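Local coordinates for protein IMPACT family member YigZ (Escherichia coli, PDB 1VI7) that is of unknown cellular function but, as an IMPACT family member, may bind anions and guanine nucleotides and hydrolyse nucleoside triphosphates, at residues 5-10 and 136-141. Residues are numbered along the deposited sequence; the frame is centred on the assembly and turned at random.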
# COMPACT_ATOMS: atom_id res chain seq x y z
N GLU A 5 -6.09 -2.96 -13.44
CA GLU A 5 -6.12 -1.56 -13.85
C GLU A 5 -5.94 -0.62 -12.67
O GLU A 5 -4.86 -0.03 -12.48
CB GLU A 5 -7.38 -1.27 -14.64
CG GLU A 5 -8.64 -1.94 -14.18
CD GLU A 5 -8.94 -3.31 -14.75
OE1 GLU A 5 -8.03 -4.16 -14.83
OE2 GLU A 5 -10.12 -3.60 -15.08
N SER A 6 -6.97 -0.45 -11.84
CA SER A 6 -6.82 0.40 -10.67
C SER A 6 -7.55 -0.26 -9.49
O SER A 6 -8.26 -1.24 -9.63
CB SER A 6 -7.32 1.81 -10.86
OG SER A 6 -8.73 1.83 -10.88
N TRP A 7 -7.34 0.35 -8.34
CA TRP A 7 -7.94 -0.13 -7.11
C TRP A 7 -8.18 1.02 -6.13
O TRP A 7 -7.77 2.14 -6.42
CB TRP A 7 -7.07 -1.21 -6.50
CG TRP A 7 -5.67 -0.86 -6.13
CD1 TRP A 7 -5.25 -0.30 -4.96
CD2 TRP A 7 -4.49 -1.07 -6.91
NE1 TRP A 7 -3.90 -0.14 -4.96
CE2 TRP A 7 -3.40 -0.61 -6.15
CE3 TRP A 7 -4.25 -1.60 -8.18
CZ2 TRP A 7 -2.08 -0.66 -6.61
CZ3 TRP A 7 -2.94 -1.65 -8.63
CH2 TRP A 7 -1.87 -1.19 -7.86
N LEU A 8 -8.83 0.73 -5.01
CA LEU A 8 -9.10 1.75 -4.02
C LEU A 8 -8.12 1.60 -2.86
O LEU A 8 -7.56 0.50 -2.74
CB LEU A 8 -10.53 1.67 -3.48
CG LEU A 8 -11.69 1.74 -4.46
CD1 LEU A 8 -13.02 1.54 -3.75
CD2 LEU A 8 -11.71 3.04 -5.23
N ILE A 9 -7.76 2.70 -2.22
CA ILE A 9 -6.86 2.63 -1.06
C ILE A 9 -7.40 3.58 0.00
O ILE A 9 -8.32 4.37 -0.30
CB ILE A 9 -5.42 2.97 -1.43
CG1 ILE A 9 -5.29 4.37 -2.05
CG2 ILE A 9 -4.80 1.96 -2.41
CD1 ILE A 9 -4.90 5.44 -1.07
N PRO A 10 -6.85 3.55 1.22
CA PRO A 10 -7.31 4.43 2.26
C PRO A 10 -6.92 5.89 2.05
O PRO A 10 -5.73 6.22 2.01
CB PRO A 10 -6.66 3.88 3.53
CG PRO A 10 -6.08 2.59 3.19
CD PRO A 10 -5.91 2.54 1.70
N LYS A 136 -6.88 4.63 -7.38
CA LYS A 136 -5.44 4.81 -7.56
C LYS A 136 -4.92 4.09 -8.79
O LYS A 136 -4.64 2.90 -8.72
CB LYS A 136 -4.74 4.32 -6.28
CG LYS A 136 -3.24 4.47 -6.38
CD LYS A 136 -2.47 3.96 -5.19
CE LYS A 136 -1.03 3.62 -5.60
NZ LYS A 136 -1.04 2.73 -6.81
N THR A 137 -4.84 4.78 -9.92
CA THR A 137 -4.31 4.13 -11.13
C THR A 137 -2.80 4.25 -11.17
O THR A 137 -2.24 5.35 -11.19
CB THR A 137 -4.93 4.64 -12.42
OG1 THR A 137 -6.34 4.90 -12.26
CG2 THR A 137 -4.80 3.57 -13.51
N PRO A 138 -2.12 3.12 -10.99
CA PRO A 138 -0.67 3.07 -10.97
C PRO A 138 -0.04 3.45 -12.30
O PRO A 138 -0.53 3.13 -13.39
CB PRO A 138 -0.38 1.59 -10.68
CG PRO A 138 -1.52 0.91 -11.40
CD PRO A 138 -2.72 1.76 -11.02
N LEU A 139 1.10 4.14 -12.20
CA LEU A 139 1.89 4.56 -13.33
C LEU A 139 2.31 3.34 -14.18
O LEU A 139 2.73 2.33 -13.62
CB LEU A 139 3.22 5.10 -12.77
CG LEU A 139 3.42 6.58 -12.57
CD1 LEU A 139 2.14 7.38 -12.68
CD2 LEU A 139 4.10 6.85 -11.23
N THR A 140 2.42 3.54 -15.48
CA THR A 140 2.98 2.48 -16.34
C THR A 140 4.48 2.73 -16.53
O THR A 140 4.92 3.88 -16.39
CB THR A 140 2.27 2.42 -17.69
OG1 THR A 140 0.91 1.98 -17.46
CG2 THR A 140 2.95 1.43 -18.63
N GLU A 141 5.28 1.69 -16.69
CA GLU A 141 6.72 1.89 -16.81
C GLU A 141 7.22 1.54 -18.20
O GLU A 141 6.88 0.50 -18.76
CB GLU A 141 7.50 1.05 -15.82
CG GLU A 141 7.23 1.30 -14.35
CD GLU A 141 8.30 0.67 -13.46
OE1 GLU A 141 8.79 -0.44 -13.82
OE2 GLU A 141 8.68 1.30 -12.46
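Trp7, Lys136 and Pro138 form a mixed apolar and polar contact at the join between the N-terminal domain (UPF0029 family) and the C-terminal domain (DUF1949 family), where strands 7-10 and 133-136 make a two-stranded antiparallel sheet. Beyond Lys136 the linker runs through Thr137 and Pro138 into strand 140-146 of the C-terminal four-stranded sheet. Lys136 N gives Trp7 O a weak hydrogen bond (2.8 Å, N-H...O 121°) where the two-stranded pairing ends and the linker begins. Side chains add to this backbone contact. Trp7 suits the place because its wide apolar surface meets both Pro138 and the end of Lys136; Lys136 O lies over one face of the indole. Trp7 CZ3 meets Pro138 CG obliquely at 4.0 Å, and the proline ring, by fixing its own phi, limits how the chain can turn as it leaves the sheet. Lys136 leaves with CG opposite its backbone N (chi1 -180°), passes Ile9 CG2 with its CD, and turns at its last torsion (chi4 -51°), which brings NZ to 3.6 Å from Trp7 CZ2. Glu97 gives that ammonium a long, weak ion pair and Trp7 NE1 a weak hydrogen bond. Replacing Trp7 with alanine would probably cost Pro138 CG the apolar surface it meets and leave the lysine arm, without the wall beside NZ, freer to swing. Ser6, small enough to sit close to the linker, turns its OG to Arg135, while its CB approaches Thr137 OG1 at 3.5 Å.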